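PA-I Galactophilic Lectin (Enterobacter cloacae, PDB 6YGQ) is a PllA-like lectin domain that binds a calcium ion and probably recognises galactose-type sugars through it, as its PA-IL relatives do. Local coordinates at residues A[85-97]-A[106-119]. Sequence-based numbering, arbitrary orientation.
Sequences NPSLQARLGNENY and WSVPAEGTLTLFFA
R91 and T115 face each other as a hydrogen-bonded pair of two antiparallel strands, 88-92 and 112-118, whose axes come within 4.6 Å. N of R91 reaches O of T115 at 2.8 Å and N of T115 returns a bond to O of R91; Q89 and F117 repeat this reciprocal pairing two residues along. Past the strand end, N of A119 bonds to O of S87, and a water links OG of S87 to O of A119.

Q89, R91, T115 and F117 share one face of the sheet. There the guanidinium of R91 lies nearly flat on the F117 ring, a cation-pi stack with CZ of R91 4.0 Å from the ring centroid and the planes 27° apart. NH1 of R91 sits over the ring and also donates to OD1 of N96 (3.1 Å), which steadies the group, while NH2 has a weak bond to O of A35. CG of F117 lies between its backbone N and carbonyl carbon (chi1 74°), which leans the ring over strand 88-92, where CB of Q89 meets its CZ at 3.6 Å. Q89 is itself tied back by NE2 to O of P86.

At the other end, L92 pushes CD2 against CG1 of V108 (3.6 Å) beside the buried O of A110. Y97 places one ring face over CZ2 of W106, the planes inclined at 55°, and its OH end slides past CG of P109.

L88, A90, L116 and F118 occupy the opposite face, turned toward the other sheet of this beta-sandwich: L88 and L116 meet V134 of strand 129-139, and F118, near the calcium ion, touches A58. Within its own sheet the pair is central, between strands 38-44 and 95-98.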
loop_
_atom_site.group_PDB
_atom_site.type_symbol
_atom_site.label_atom_id
_atom_site.label_comp_id
_atom_site.label_asym_id
_atom_site.label_seq_id
_atom_site.Cartn_x
_atom_site.Cartn_y
_atom_site.Cartn_z
ATOM N N ASN A 85 -2.334 10.002 -9.333
ATOM C CA ASN A 85 -1.398 10.668 -8.437
ATOM C C ASN A 85 -1.521 10.099 -7.023
ATOM O O ASN A 85 -2.640 9.968 -6.508
ATOM C CB ASN A 85 -1.655 12.174 -8.421
ATOM C CG ASN A 85 -1.351 12.833 -9.755
ATOM O OD1 ASN A 85 -0.333 12.544 -10.387
ATOM N ND2 ASN A 85 -2.234 13.723 -10.190
ATOM N N PRO A 86 -0.411 9.763 -6.362
ATOM C CA PRO A 86 -0.507 9.267 -4.983
ATOM C C PRO A 86 -1.121 10.303 -4.054
ATOM O O PRO A 86 -0.884 11.506 -4.186
ATOM C CB PRO A 86 0.951 8.968 -4.605
ATOM C CG PRO A 86 1.771 9.794 -5.548
ATOM C CD PRO A 86 0.987 9.824 -6.830
ATOM N N SER A 87 -1.922 9.821 -3.102
ATOM C CA SER A 87 -2.526 10.710 -2.117
ATOM C C SER A 87 -1.589 10.978 -0.945
ATOM O O SER A 87 -1.630 12.067 -0.362
ATOM C CB SER A 87 -3.841 10.117 -1.610
ATOM O OG SER A 87 -4.842 10.153 -2.612
ATOM N N LEU A 88 -0.753 10.009 -0.582
ATOM C CA LEU A 88 0.236 10.208 0.466
ATOM C C LEU A 88 1.537 10.700 -0.151
ATOM O O LEU A 88 2.085 10.066 -1.061
ATOM C CB LEU A 88 0.493 8.923 1.252
ATOM C CG LEU A 88 1.566 9.045 2.339
ATOM C CD1 LEU A 88 1.127 10.021 3.429
ATOM C CD2 LEU A 88 1.885 7.679 2.932
ATOM N N GLN A 89 2.026 11.823 0.357
ATOM C CA GLN A 89 3.256 12.433 -0.109
ATOM C C GLN A 89 4.096 12.818 1.095
ATOM O O GLN A 89 3.612 12.877 2.229
ATOM C CB GLN A 89 2.966 13.656 -0.983
ATOM C CG GLN A 89 1.843 13.414 -1.978
ATOM C CD GLN A 89 2.046 14.135 -3.288
ATOM O OE1 GLN A 89 2.800 15.108 -3.367
ATOM N NE2 GLN A 89 1.367 13.669 -4.329
ATOM N N ALA A 90 5.373 13.057 0.829
ATOM C CA ALA A 90 6.325 13.512 1.826
ATOM C C ALA A 90 6.707 14.950 1.513
ATOM O O ALA A 90 6.815 15.334 0.344
ATOM C CB ALA A 90 7.571 12.624 1.844
ATOM N N ARG A 91 6.882 15.749 2.559
ATOM C CA ARG A 91 7.383 17.109 2.433
ATOM C C ARG A 91 8.696 17.200 3.193
ATOM O O ARG A 91 8.775 16.796 4.359
ATOM C CB ARG A 91 6.381 18.137 2.961
ATOM C CG ARG A 91 6.849 19.579 2.797
ATOM C CD ARG A 91 5.738 20.479 2.270
ATOM N NE ARG A 91 4.543 20.433 3.111
ATOM C CZ ARG A 91 3.308 20.197 2.668
ATOM N NH1 ARG A 91 3.076 19.980 1.380
ATOM N NH2 ARG A 91 2.297 20.178 3.525
ATOM N N LEU A 92 9.721 17.718 2.527
ATOM C CA LEU A 92 11.066 17.796 3.087
ATOM C C LEU A 92 11.738 18.995 2.439
ATOM O O LEU A 92 11.844 19.045 1.211
ATOM C CB LEU A 92 11.839 16.505 2.812
ATOM C CG LEU A 92 13.252 16.369 3.377
ATOM C CD1 LEU A 92 13.229 16.124 4.873
ATOM C CD2 LEU A 92 13.981 15.240 2.652
ATOM N N GLY A 93 12.149 19.967 3.247
ATOM C CA GLY A 93 12.807 21.142 2.696
ATOM C C GLY A 93 11.985 21.885 1.665
ATOM O O GLY A 93 12.517 22.300 0.627
ATOM N N ASN A 94 10.690 22.052 1.927
ATOM C CA ASN A 94 9.774 22.808 1.075
ATOM C C ASN A 94 9.595 22.189 -0.307
ATOM O O ASN A 94 9.203 22.880 -1.252
ATOM C CB ASN A 94 10.232 24.263 0.936
ATOM C CG ASN A 94 9.808 25.114 2.109
ATOM O OD1 ASN A 94 10.633 25.528 2.923
ATOM N ND2 ASN A 94 8.509 25.370 2.212
ATOM N N GLU A 95 9.861 20.895 -0.447
ATOM C CA GLU A 95 9.608 20.173 -1.685
ATOM C C GLU A 95 8.774 18.940 -1.371
ATOM O O GLU A 95 8.902 18.342 -0.299
ATOM C CB GLU A 95 10.910 19.769 -2.382
ATOM C CG GLU A 95 11.743 20.951 -2.861
ATOM C CD GLU A 95 11.057 21.751 -3.953
ATOM O OE1 GLU A 95 11.238 22.987 -3.988
ATOM O OE2 GLU A 95 10.346 21.145 -4.782
ATOM N N ASN A 96 7.912 18.574 -2.313
ATOM C CA ASN A 96 7.013 17.439 -2.157
ATOM C C ASN A 96 7.535 16.254 -2.958
ATOM O O ASN A 96 8.031 16.416 -4.078
ATOM C CB ASN A 96 5.598 17.799 -2.612
ATOM C CG ASN A 96 5.001 18.940 -1.810
ATOM O OD1 ASN A 96 5.274 19.087 -0.620
ATOM N ND2 ASN A 96 4.187 19.760 -2.463
ATOM N N TYR A 97 7.424 15.065 -2.368
ATOM C CA TYR A 97 7.841 13.818 -2.984
ATOM C C TYR A 97 6.707 12.808 -2.899
ATOM O O TYR A 97 6.071 12.677 -1.846
ATOM C CB TYR A 97 9.083 13.245 -2.289
ATOM C CG TYR A 97 10.266 14.179 -2.277
ATOM C CD1 TYR A 97 10.394 15.157 -1.301
ATOM C CD2 TYR A 97 11.258 14.082 -3.241
ATOM C CE1 TYR A 97 11.479 16.016 -1.290
ATOM C CE2 TYR A 97 12.345 14.934 -3.237
ATOM C CZ TYR A 97 12.451 15.898 -2.258
ATOM O OH TYR A 97 13.532 16.748 -2.251
ATOM N N TRP A 106 14.541 4.637 0.089
ATOM C CA TRP A 106 14.627 5.976 -0.474
ATOM C C TRP A 106 15.894 6.651 0.021
ATOM O O TRP A 106 16.079 6.827 1.230
ATOM C CB TRP A 106 13.396 6.783 -0.071
ATOM C CG TRP A 106 13.358 8.185 -0.593
ATOM C CD1 TRP A 106 13.898 8.646 -1.756
ATOM C CD2 TRP A 106 12.730 9.312 0.032
ATOM N NE1 TRP A 106 13.648 9.991 -1.895
ATOM C CE2 TRP A 106 12.932 10.423 -0.811
ATOM C CE3 TRP A 106 12.017 9.489 1.220
ATOM C CZ2 TRP A 106 12.447 11.692 -0.500
ATOM C CZ3 TRP A 106 11.536 10.749 1.527
ATOM C CH2 TRP A 106 11.752 11.833 0.670
ATOM N N SER A 107 16.776 7.032 -0.888
ATOM C CA SER A 107 17.949 7.796 -0.500
ATOM C C SER A 107 17.534 9.248 -0.349
ATOM O O SER A 107 17.262 9.940 -1.343
ATOM C CB SER A 107 19.087 7.642 -1.494
ATOM O OG SER A 107 20.278 8.221 -0.985
ATOM N N VAL A 108 17.496 9.729 0.890
ATOM C CA VAL A 108 16.967 11.053 1.207
ATOM C C VAL A 108 17.773 12.105 0.458
ATOM O O VAL A 108 19.017 12.119 0.551
ATOM C CB VAL A 108 17.010 11.298 2.727
ATOM C CG1 VAL A 108 16.501 12.695 3.052
ATOM C CG2 VAL A 108 16.193 10.240 3.459
ATOM N N PRO A 109 17.131 13.003 -0.295
ATOM C CA PRO A 109 17.900 13.934 -1.129
ATOM C C PRO A 109 18.336 15.208 -0.424
ATOM O O PRO A 109 19.222 15.908 -0.925
ATOM C CB PRO A 109 16.931 14.244 -2.279
ATOM C CG PRO A 109 15.575 14.133 -1.651
ATOM C CD PRO A 109 15.681 13.086 -0.561
ATOM N N ALA A 110 17.744 15.532 0.725
ATOM C CA ALA A 110 18.077 16.783 1.389
ATOM C C ALA A 110 17.916 16.645 2.894
ATOM O O ALA A 110 17.200 15.771 3.389
ATOM C CB ALA A 110 17.208 17.939 0.870
ATOM N N GLU A 111 18.597 17.532 3.615
ATOM C CA GLU A 111 18.526 17.563 5.069
ATOM C C GLU A 111 17.284 18.320 5.518
ATOM O O GLU A 111 16.961 19.386 4.987
ATOM C CB GLU A 111 19.780 18.222 5.641
ATOM C CG GLU A 111 19.846 18.262 7.158
ATOM C CD GLU A 111 21.139 18.879 7.659
ATOM O OE1 GLU A 111 21.365 20.078 7.395
ATOM O OE2 GLU A 111 21.931 18.168 8.314
ATOM N N GLY A 112 16.589 17.763 6.496
ATOM C CA GLY A 112 15.398 18.398 7.017
ATOM C C GLY A 112 14.579 17.421 7.829
ATOM O O GLY A 112 14.919 16.247 7.969
ATOM N N THR A 113 13.481 17.943 8.370
ATOM C CA THR A 113 12.542 17.141 9.140
ATOM C C THR A 113 11.436 16.638 8.222
ATOM O O THR A 113 10.893 17.402 7.414
ATOM C CB THR A 113 11.950 17.947 10.293
ATOM O OG1 THR A 113 13.007 18.390 11.152
ATOM C CG2 THR A 113 10.970 17.098 11.094
ATOM N N LEU A 114 11.105 15.359 8.359
ATOM C CA LEU A 114 10.151 14.710 7.475
ATOM C C LEU A 114 8.722 15.029 7.886
ATOM O O LEU A 114 8.331 14.818 9.039
ATOM C CB LEU A 114 10.368 13.197 7.489
ATOM C CG LEU A 114 9.353 12.335 6.734
ATOM C CD1 LEU A 114 9.410 12.642 5.249
ATOM C CD2 LEU A 114 9.600 10.853 6.989
ATOM N N THR A 115 7.945 15.528 6.932
ATOM C CA THR A 115 6.504 15.673 7.066
ATOM C C THR A 115 5.823 14.732 6.082
ATOM O O THR A 115 6.321 14.508 4.972
ATOM C CB THR A 115 6.073 17.118 6.813
ATOM O OG1 THR A 115 6.430 17.915 7.950
ATOM C CG2 THR A 115 4.573 17.217 6.586
ATOM N N LEU A 116 4.705 14.159 6.505
ATOM C CA LEU A 116 3.870 13.313 5.664
ATOM C C LEU A 116 2.494 13.955 5.596
ATOM O O LEU A 116 1.942 14.351 6.629
ATOM C CB LEU A 116 3.799 11.892 6.221
ATOM C CG LEU A 116 5.154 11.183 6.302
ATOM C CD1 LEU A 116 5.101 9.983 7.238
ATOM C CD2 LEU A 116 5.615 10.762 4.913
ATOM N N PHE A 117 1.951 14.090 4.389
ATOM C CA PHE A 117 0.702 14.814 4.223
ATOM C C PHE A 117 -0.166 14.149 3.166
ATOM O O PHE A 117 0.317 13.422 2.295
ATOM C CB PHE A 117 0.958 16.305 3.883
ATOM C CG PHE A 117 1.440 16.556 2.477
ATOM C CD1 PHE A 117 2.783 16.448 2.156
ATOM C CD2 PHE A 117 0.549 16.930 1.484
ATOM C CE1 PHE A 117 3.226 16.691 0.864
ATOM C CE2 PHE A 117 0.983 17.171 0.190
ATOM C CZ PHE A 117 2.323 17.053 -0.119
ATOM N N PHE A 118 -1.471 14.380 3.305
ATOM C CA PHE A 118 -2.474 13.979 2.329
ATOM C C PHE A 118 -2.586 15.070 1.273
ATOM O O PHE A 118 -2.721 16.252 1.605
ATOM C CB PHE A 118 -3.817 13.757 3.029
ATOM C CG PHE A 118 -4.929 13.338 2.110
ATOM C CD1 PHE A 118 -5.797 14.278 1.578
ATOM C CD2 PHE A 118 -5.121 12.002 1.795
ATOM C CE1 PHE A 118 -6.827 13.897 0.737
ATOM C CE2 PHE A 118 -6.147 11.615 0.952
ATOM C CZ PHE A 118 -7.003 12.565 0.424
ATOM N N ALA A 119 -2.520 14.677 0.006
ATOM C CA ALA A 119 -2.507 15.622 -1.103
ATOM C C ALA A 119 -3.934 15.998 -1.487
ATOM O O ALA A 119 -4.741 15.129 -1.831
ATOM C CB ALA A 119 -1.770 15.030 -2.303
HETATM O O HOH W 1 -5.123 12.897 -3.157
HETATM O O HOH W 2 12.406 20.074 6.267
#